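Local coordinates for protein pyruvate kinase 1 (Trypanosoma brucei brucei, PDB 4KCT) that catalyses the transfer of phosphate from phosphoenolpyruvate to ADP, giving pyruvate and ATP, and also decarboxylates oxaloacetate, at residues A211-T216 against I240-G245; I90-F95 against R176-P181. One frame throughout, in Å; residues are numbered along the deposited sequence. Where two conformers were deposited one is given.

Overall arrangement
Interaction 1 lies at the mouth of the eight-stranded parallel barrel, where Glu241 and Asp265 bind the magnesium ion that also holds pyruvate. Interaction 2 belongs to the separate beta domain, the B domain of pyruvate kinases, which is inserted between barrel strand 80-84 and helix 192-204. The two centres are 18 Å apart and the nearest atoms about 4 Å apart, without touching; the CA of Gly177 is about 12 Å from the magnesium ion. Glu269 of helix 263-269 links them: it packs against Phe213 and Asn242 of interaction 1 and accepts a hydrogen bond from Asn179 in 176-181. Interaction 2 thus joins the two chain passages that connect the inserted domain with the active-site end of the barrel.

Interaction 1: A211-T216 against I240-G245; sequences ASFIRT and IENHQG. With MG (magnesium ion), chain C; PYR (pyruvic acid), chain E.
Phe213 and Glu241 face each other, CA atoms 5.3 Å apart, where the chain leaves barrel strands 208-211 and 235-240; the two backbones come closer still at Arg215 and Gly245. Segments 211-216 and 240-245 are adjacent beta-alpha loops of the TIM barrel, at the end that carries the active site. Glu241 ties them to the reaction centre. Its OE1 binds the magnesium ion at 2.0 Å, next to both pyruvate oxygens on that metal, while OE2 accepts Phe213 N at 2.8 Å through its anti lone pair, a bent bond (139°). OE2 also takes a hydrogen bond from a water bound to the same ion, which helps to fix the carboxylate's rotation. Glu241 CB makes a CH-pi contact over the Phe213 ring, 3.8 Å from the centroid; CG, beside the backbone N (chi1 -45°), carries the carboxylate past the ring to Phe213 N and the metal. Asn242 CB approaches ring atom CE1 obliquely. Asn242 is also the N-cap of helix 243-247, its OD1 accepting Gly245 N, and its ND2 donates in the amide plane to an in-plane lone pair of Gln244 OE1. Arg215 runs alongside Gln244; NE donates to Phe213 O in the guanidinium plane, and NH2 and NH1 go to the carbonyls of Leu187 and Pro188. One water joins the loops, donating to Ile214 O and Asn242 OD1 and accepting from Glu241 N at 2.8 Å.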
ATOM      1  N   ALA A 211     -15.127  14.483 -33.197  1.00 16.94           N
ATOM      2  CA  ALA A 211     -15.472  13.619 -34.329  1.00 18.24           C
ATOM      3  C   ALA A 211     -16.461  12.563 -33.869  1.00 17.37           C
ATOM      4  O   ALA A 211     -16.163  11.769 -32.969  1.00 16.83           O
ATOM      5  CB  ALA A 211     -14.212  12.949 -34.890  1.00 17.60           C
ATOM      6  N   SER A 212     -17.647  12.573 -34.474  1.00 17.61           N
ATOM      7  CA  SER A 212     -18.751  11.727 -34.037  1.00 18.47           C
ATOM      8  C   SER A 212     -18.573  10.267 -34.380  1.00 19.67           C
ATOM      9  O   SER A 212     -17.999   9.906 -35.451  1.00 17.49           O
ATOM     10  CB  SER A 212     -20.081  12.238 -34.595  1.00 19.42           C
ATOM     11  OG  SER A 212     -20.444  13.454 -33.969  1.00 20.15           O
ATOM     12  N   PHE A 213     -19.060   9.423 -33.474  1.00 20.60           N
ATOM     13  CA  PHE A 213     -19.182   7.969 -33.713  1.00 22.30           C
ATOM     14  C   PHE A 213     -17.895   7.310 -34.180  1.00 21.99           C
ATOM     15  O   PHE A 213     -17.909   6.469 -35.093  1.00 21.28           O
ATOM     16  CB  PHE A 213     -20.321   7.667 -34.717  1.00 23.54           C
ATOM     17  CG  PHE A 213     -21.545   7.097 -34.067  1.00 29.53           C
ATOM     18  CD1 PHE A 213     -21.608   5.733 -33.754  1.00 32.51           C
ATOM     19  CD2 PHE A 213     -22.551   7.948 -33.579  1.00 29.09           C
ATOM     20  CE1 PHE A 213     -22.698   5.213 -33.057  1.00 33.94           C
ATOM     21  CE2 PHE A 213     -23.646   7.432 -32.890  1.00 34.21           C
ATOM     22  CZ  PHE A 213     -23.704   6.065 -32.600  1.00 33.52           C
ATOM     23  N   ILE A 214     -16.802   7.584 -33.482  1.00 19.51           N
ATOM     24  CA  ILE A 214     -15.539   6.928 -33.806  1.00 19.18           C
ATOM     25  C   ILE A 214     -15.561   5.467 -33.319  1.00 20.05           C
ATOM     26  O   ILE A 214     -15.763   5.190 -32.120  1.00 20.57           O
ATOM     27  CB  ILE A 214     -14.338   7.705 -33.203  1.00 17.60           C
ATOM     28  CG1 ILE A 214     -14.208   9.095 -33.882  1.00 17.58           C
ATOM     29  CG2 ILE A 214     -13.040   6.904 -33.339  1.00 17.46           C
ATOM     30  CD1 ILE A 214     -13.939   9.056 -35.395  1.00 17.93           C
ATOM     31  N   ARG A 215     -15.383   4.540 -34.257  1.00 19.14           N
ATOM     32  CA  ARG A 215     -15.501   3.138 -33.912  0.50 19.97           C
ATOM     33  C   ARG A 215     -14.155   2.438 -33.854  1.00 21.06           C
ATOM     34  O   ARG A 215     -14.022   1.416 -33.183  1.00 21.68           O
ATOM     35  CB  ARG A 215     -16.471   2.424 -34.852  0.50 21.14           C
ATOM     36  CG  ARG A 215     -17.910   2.917 -34.718  0.50 22.22           C
ATOM     37  CD  ARG A 215     -18.606   3.002 -36.075  0.50 30.75           C
ATOM     38  NE  ARG A 215     -18.407   4.290 -36.758  0.50 29.08           N
ATOM     39  CZ  ARG A 215     -18.433   4.436 -38.084  0.50 28.84           C
ATOM     40  NH1 ARG A 215     -18.294   5.639 -38.644  0.50 23.69           N
ATOM     41  NH2 ARG A 215     -18.647   3.377 -38.848  0.50 29.37           N
ATOM     42  N   THR A 216     -13.164   2.976 -34.580  1.00 19.19           N
ATOM     43  CA  THR A 216     -11.833   2.349 -34.695  1.00 20.56           C
ATOM     44  C   THR A 216     -10.768   3.429 -34.786  1.00 18.80           C
ATOM     45  O   THR A 216     -11.049   4.564 -35.204  1.00 18.71           O
ATOM     46  CB  THR A 216     -11.701   1.489 -35.994  1.00 21.97           C
ATOM     47  OG1 THR A 216     -11.820   2.346 -37.128  1.00 21.62           O
ATOM     48  CG2 THR A 216     -12.781   0.407 -36.072  1.00 22.58           C
ATOM     49  N   ILE A 240     -16.751   8.805 -28.274  1.00 16.78           N
ATOM     50  CA  ILE A 240     -17.093   7.405 -28.078  1.00 17.00           C
ATOM     51  C   ILE A 240     -18.605   7.293 -27.852  1.00 18.16           C
ATOM     52  O   ILE A 240     -19.131   7.767 -26.823  1.00 17.95           O
ATOM     53  CB  ILE A 240     -16.341   6.853 -26.848  1.00 15.48           C
ATOM     54  CG1 ILE A 240     -14.842   7.076 -27.008  1.00 16.13           C
ATOM     55  CG2 ILE A 240     -16.696   5.371 -26.580  1.00 16.92           C
ATOM     56  CD1 ILE A 240     -14.239   6.387 -28.232  1.00 16.03           C
ATOM     57  N   GLU A 241     -19.305   6.646 -28.788  1.00 16.79           N
ATOM     58  CA  GLU A 241     -20.756   6.709 -28.803  1.00 19.07           C
ATOM     59  C   GLU A 241     -21.431   5.348 -28.910  1.00 18.72           C
ATOM     60  O   GLU A 241     -22.654   5.289 -29.011  1.00 19.67           O
ATOM     61  CB  GLU A 241     -21.255   7.604 -29.962  1.00 21.30           C
ATOM     62  CG  GLU A 241     -20.510   8.902 -30.120  1.00 19.33           C
ATOM     63  CD  GLU A 241     -21.376   9.998 -30.726  1.00 21.43           C
ATOM     64  OE1 GLU A 241     -22.369  10.403 -30.075  1.00 25.93           O
ATOM     65  OE2 GLU A 241     -20.979  10.555 -31.755  1.00 18.86           O
ATOM     66  N   ASN A 242     -20.641   4.272 -29.005  1.00 17.71           N
ATOM     67  CA  ASN A 242     -21.211   2.925 -29.158  1.00 19.43           C
ATOM     68  C   ASN A 242     -20.231   1.860 -28.690  1.00 17.94           C
ATOM     69  O   ASN A 242     -19.126   2.191 -28.221  1.00 17.14           O
ATOM     70  CB  ASN A 242     -21.653   2.662 -30.632  1.00 19.46           C
ATOM     71  CG  ASN A 242     -20.495   2.200 -31.532  1.00 21.62           C
ATOM     72  OD1 ASN A 242     -19.341   2.619 -31.360  1.00 19.00           O
ATOM     73  ND2 ASN A 242     -20.819   1.369 -32.536  1.00 24.18           N
ATOM     74  N   HIS A 243     -20.638   0.594 -28.742  1.00 17.40           N
ATOM     75  CA  HIS A 243     -19.841  -0.447 -28.101  1.00 18.95           C
ATOM     76  C   HIS A 243     -18.491  -0.628 -28.796  1.00 18.82           C
ATOM     77  O   HIS A 243     -17.506  -0.979 -28.153  1.00 18.02           O
ATOM     78  CB  HIS A 243     -20.603  -1.766 -28.021  1.00 20.32           C
ATOM     79  CG  HIS A 243     -20.536  -2.559 -29.282  1.00 23.91           C
ATOM     80  ND1 HIS A 243     -21.201  -2.176 -30.406  1.00 24.57           N
ATOM     81  CD2 HIS A 243     -19.680  -3.605 -29.662  1.00 24.02           C
ATOM     82  CE1 HIS A 243     -20.853  -2.997 -31.426  1.00 26.27           C
ATOM     83  NE2 HIS A 243     -19.911  -3.859 -30.972  1.00 24.54           N
ATOM     84  N   GLN A 244     -18.437  -0.402 -30.114  1.00 19.91           N
ATOM     85  CA  GLN A 244     -17.156  -0.487 -30.857  1.00 18.69           C
ATOM     86  C   GLN A 244     -16.143   0.513 -30.352  1.00 18.68           C
ATOM     87  O   GLN A 244     -14.984   0.178 -30.167  1.00 19.78           O
ATOM     88  CB  GLN A 244     -17.363  -0.241 -32.366  1.00 21.20           C
ATOM     89  CG  GLN A 244     -18.245  -1.266 -33.047  1.00 22.26           C
ATOM     90  CD  GLN A 244     -18.619  -0.828 -34.464  1.00 24.02           C
ATOM     91  OE1 GLN A 244     -19.516   0.002 -34.667  1.00 24.97           O
ATOM     92  NE2 GLN A 244     -17.834  -1.254 -35.409  1.00 23.13           N
ATOM     93  N   GLY A 245     -16.575   1.758 -30.151  1.00 16.73           N
ATOM     94  CA  GLY A 245     -15.696   2.762 -29.569  1.00 16.66           C
ATOM     95  C   GLY A 245     -15.153   2.320 -28.220  1.00 17.51           C
ATOM     96  O   GLY A 245     -13.984   2.557 -27.916  1.00 16.88           O
TER
HETATM   97 MG    MG C1001     -23.753  11.826 -30.105  1.00 24.91          MG
HETATM   98  C   PYR E1003     -23.832  12.552 -27.438  1.00 27.52           C
HETATM   99  O   PYR E1003     -23.880  12.615 -26.179  1.00 23.33           O
HETATM  100  OXT PYR E1003     -24.283  11.536 -28.039  1.00 24.36           O
HETATM  101  CA  PYR E1003     -23.120  13.617 -28.212  1.00 34.12           C
HETATM  102  O3  PYR E1003     -23.095  13.580 -29.456  1.00 28.13           O
HETATM  103  CB  PYR E1003     -22.336  14.671 -27.473  1.00 22.57           C
HETATM  104  O   HOH W   1     -18.138   5.178 -30.843  1.00 21.04           O
HETATM  105  O   HOH W   2     -23.071  11.912 -32.313  1.00 22.91           O
HETATM  106  O   HOH W   3     -25.365  13.079 -30.722  1.00 38.32           O

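Interaction 2: I90-F95 against R176-P181; sequences IRTGLF and RGINLP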
ATOM      1  N   ILE A  90     -27.840   5.922 -39.450  1.00 21.11           N
ATOM      2  CA  ILE A  90     -28.760   5.022 -40.102  1.00 21.02           C
ATOM      3  C   ILE A  90     -30.149   5.528 -39.796  1.00 21.94           C
ATOM      4  O   ILE A  90     -30.463   5.864 -38.646  1.00 20.91           O
ATOM      5  CB  ILE A  90     -28.623   3.589 -39.556  1.00 18.72           C
ATOM      6  CG1 ILE A  90     -27.184   3.095 -39.713  1.00 20.54           C
ATOM      7  CG2 ILE A  90     -29.646   2.663 -40.219  1.00 17.86           C
ATOM      8  CD1 ILE A  90     -26.911   1.796 -38.970  1.00 21.53           C
ATOM      9  N   ARG A  91     -30.975   5.624 -40.827  1.00 21.07           N
ATOM     10  CA  ARG A  91     -32.334   6.075 -40.655  1.00 20.60           C
ATOM     11  C   ARG A  91     -33.324   5.152 -41.334  1.00 20.47           C
ATOM     12  O   ARG A  91     -32.952   4.375 -42.246  1.00 20.51           O
ATOM     13  CB  ARG A  91     -32.479   7.522 -41.158  1.00 23.49           C
ATOM     14  CG  ARG A  91     -31.805   8.552 -40.241  1.00 33.29           C
ATOM     15  CD  ARG A  91     -31.939   9.977 -40.770  1.00 39.70           C
ATOM     16  NE  ARG A  91     -31.590  10.047 -42.192  1.00 46.85           N
ATOM     17  CZ  ARG A  91     -31.958  11.028 -43.024  1.00 56.48           C
ATOM     18  NH1 ARG A  91     -31.626  10.964 -44.309  1.00 49.72           N
ATOM     19  NH2 ARG A  91     -32.643  12.077 -42.575  1.00 50.35           N
ATOM     20  N   THR A  92     -34.586   5.211 -40.890  1.00 17.80           N
ATOM     21  CA  THR A  92     -35.691   4.591 -41.616  1.00 18.32           C
ATOM     22  C   THR A  92     -35.880   5.310 -42.941  1.00 19.21           C
ATOM     23  O   THR A  92     -35.399   6.438 -43.117  1.00 20.46           O
ATOM     24  CB  THR A  92     -37.023   4.668 -40.816  1.00 20.68           C
ATOM     25  OG1 THR A  92     -37.509   6.018 -40.814  1.00 19.54           O
ATOM     26  CG2 THR A  92     -36.828   4.207 -39.358  1.00 20.08           C
ATOM     27  N   GLY A  93     -36.690   4.719 -43.815  1.00 19.91           N
ATOM     28  CA  GLY A  93     -37.298   5.452 -44.919  1.00 19.84           C
ATOM     29  C   GLY A  93     -38.463   6.333 -44.487  1.00 24.32           C
ATOM     30  O   GLY A  93     -38.580   6.703 -43.307  1.00 21.48           O
ATOM     31  N   LEU A  94     -39.247   6.776 -45.464  1.00 22.06           N
ATOM     32  CA  LEU A  94     -40.496   7.493 -45.190  1.00 26.25           C
ATOM     33  C   LEU A  94     -41.638   6.511 -44.988  1.00 26.62           C
ATOM     34  O   LEU A  94     -41.513   5.309 -45.293  1.00 26.60           O
ATOM     35  CB  LEU A  94     -40.843   8.456 -46.353  1.00 30.16           C
ATOM     36  CG  LEU A  94     -39.676   9.133 -47.081  1.00 29.10           C
ATOM     37  CD1 LEU A  94     -40.146   9.888 -48.327  1.00 32.65           C
ATOM     38  CD2 LEU A  94     -38.937  10.064 -46.141  1.00 30.39           C
ATOM     39  N   PHE A  95     -42.770   7.042 -44.537  1.00 22.84           N
ATOM     40  CA  PHE A  95     -43.961   6.271 -44.288  1.00 26.86           C
ATOM     41  C   PHE A  95     -45.112   6.876 -45.087  1.00 29.04           C
ATOM     42  O   PHE A  95     -45.165   8.087 -45.275  1.00 28.91           O
ATOM     43  CB  PHE A  95     -44.290   6.312 -42.795  1.00 25.60           C
ATOM     44  CG  PHE A  95     -43.269   5.602 -41.940  1.00 26.00           C
ATOM     45  CD1 PHE A  95     -43.338   4.224 -41.759  1.00 24.53           C
ATOM     46  CD2 PHE A  95     -42.177   6.287 -41.437  1.00 24.47           C
ATOM     47  CE1 PHE A  95     -42.355   3.547 -41.060  1.00 24.72           C
ATOM     48  CE2 PHE A  95     -41.168   5.614 -40.751  1.00 27.42           C
ATOM     49  CZ  PHE A  95     -41.262   4.241 -40.560  1.00 27.74           C
ATOM     50  N   ARG A 176     -36.654   8.442 -39.190  1.00 22.58           N
ATOM     51  CA  ARG A 176     -36.210   8.442 -37.796  1.00 24.10           C
ATOM     52  C   ARG A 176     -34.880   7.696 -37.656  1.00 25.21           C
ATOM     53  O   ARG A 176     -34.546   6.837 -38.488  1.00 22.69           O
ATOM     54  CB  ARG A 176     -37.263   7.785 -36.907  1.00 24.69           C
ATOM     55  CG  ARG A 176     -38.636   8.450 -36.962  1.00 28.02           C
ATOM     56  CD  ARG A 176     -38.569   9.848 -36.393  1.00 30.42           C
ATOM     57  NE  ARG A 176     -38.166  10.792 -37.418  1.00 37.31           N
ATOM     58  CZ  ARG A 176     -37.705  12.006 -37.168  1.00 41.43           C
ATOM     59  NH1 ARG A 176     -37.288  12.768 -38.170  1.00 41.35           N
ATOM     60  NH2 ARG A 176     -37.664  12.462 -35.922  1.00 39.72           N
ATOM     61  N   GLY A 177     -34.072   8.118 -36.682  1.00 24.57           N
ATOM     62  CA  GLY A 177     -32.785   7.464 -36.390  1.00 21.43           C
ATOM     63  C   GLY A 177     -32.923   5.998 -35.997  1.00 20.43           C
ATOM     64  O   GLY A 177     -33.858   5.615 -35.274  1.00 23.52           O
ATOM     65  N   ILE A 178     -31.923   5.199 -36.386  1.00 20.33           N
ATOM     66  CA  ILE A 178     -31.835   3.772 -36.038  1.00 17.52           C
ATOM     67  C   ILE A 178     -30.528   3.538 -35.269  1.00 20.18           C
ATOM     68  O   ILE A 178     -29.477   4.090 -35.627  1.00 21.18           O
ATOM     69  CB  ILE A 178     -31.824   2.908 -37.343  1.00 19.05           C
ATOM     70  CG1 ILE A 178     -33.198   2.952 -38.038  1.00 15.47           C
ATOM     71  CG2 ILE A 178     -31.368   1.465 -37.071  1.00 18.50           C
ATOM     72  CD1 ILE A 178     -34.303   2.236 -37.263  1.00 19.74           C
ATOM     73  N   ASN A 179     -30.586   2.738 -34.200  1.00 20.95           N
ATOM     74  CA  ASN A 179     -29.376   2.252 -33.549  1.00 20.37           C
ATOM     75  C   ASN A 179     -29.406   0.746 -33.507  1.00 21.23           C
ATOM     76  O   ASN A 179     -30.459   0.156 -33.395  1.00 22.86           O
ATOM     77  CB  ASN A 179     -29.256   2.812 -32.116  1.00 21.50           C
ATOM     78  CG  ASN A 179     -29.064   4.322 -32.102  1.00 21.97           C
ATOM     79  OD1 ASN A 179     -30.029   5.066 -32.182  1.00 25.40           O
ATOM     80  ND2 ASN A 179     -27.816   4.761 -32.201  1.00 22.20           N
ATOM     81  N   LEU A 180     -28.253   0.131 -33.708  1.00 21.65           N
ATOM     82  CA  LEU A 180     -28.160  -1.316 -33.711  1.00 20.79           C
ATOM     83  C   LEU A 180     -27.292  -1.706 -32.520  1.00 21.38           C
ATOM     84  O   LEU A 180     -26.071  -1.871 -32.657  1.00 23.12           O
ATOM     85  CB  LEU A 180     -27.503  -1.775 -35.023  1.00 22.27           C
ATOM     86  CG  LEU A 180     -28.359  -2.066 -36.272  1.00 29.22           C
ATOM     87  CD1 LEU A 180     -29.832  -1.678 -36.221  1.00 23.34           C
ATOM     88  CD2 LEU A 180     -27.680  -1.739 -37.599  1.00 25.06           C
ATOM     89  N   PRO A 181     -27.915  -1.827 -31.330  1.00 24.24           N
ATOM     90  CA  PRO A 181     -27.132  -1.851 -30.080  1.00 28.93           C
ATOM     91  C   PRO A 181     -26.289  -3.108 -30.023  1.00 29.58           C
ATOM     92  O   PRO A 181     -26.764  -4.181 -30.388  1.00 31.17           O
ATOM     93  CB  PRO A 181     -28.210  -1.867 -28.982  1.00 27.79           C
ATOM     94  CG  PRO A 181     -29.438  -2.388 -29.656  1.00 27.34           C
ATOM     95  CD  PRO A 181     -29.363  -1.882 -31.079  1.00 24.03           C
TER
HETATM   96  O   HOH W   4     -28.029   6.231 -36.614  1.00 28.41           O
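Ile90 and Ile178 meet at the border of the beta sheet of the B domain, where 90-91, a short, weakly bonded edge strand, runs antiparallel to 177-179. Ile178 N donates to Ile90 O at 2.8 Å, and beyond the non-hydrogen-bonded pair Arg91-Gly177 Thr92 N donates to Arg176 O at 2.9 Å. A water bridges the other side of the Ile90-Ile178 pair, accepting from Ile90 N and donating to Ile178 O. Ile178 packs against the other strand. Its CB lies 3.6 Å from Ile90 CG2, and CG2 meets the same methyl. CG1, beside the backbone N (chi1 -69°), lies against the Arg91-Thr92 peptide, nearest Thr92 N, and the terminal CD1 reaches Thr92 CG2 at 3.8 Å, the two side chains crossing at about a right angle. Farther along, Ile90 CD1 touches Leu180 CD2. Thr92 OG1 accepts Arg176 N at 3.0 Å and donates to Gly93 O on a lone pair in the carbonyl plane, so two bonds grip the hydroxyl while its methyl CG2 lies against Arg176 O and Ile178 CD1. Strand 141-144 borders 177-179 across from 90-91: Val144 packs on Thr92 and Ile178, Ile142 on Leu180, and Ile127 of the loop after strand 124-126 on Ile90.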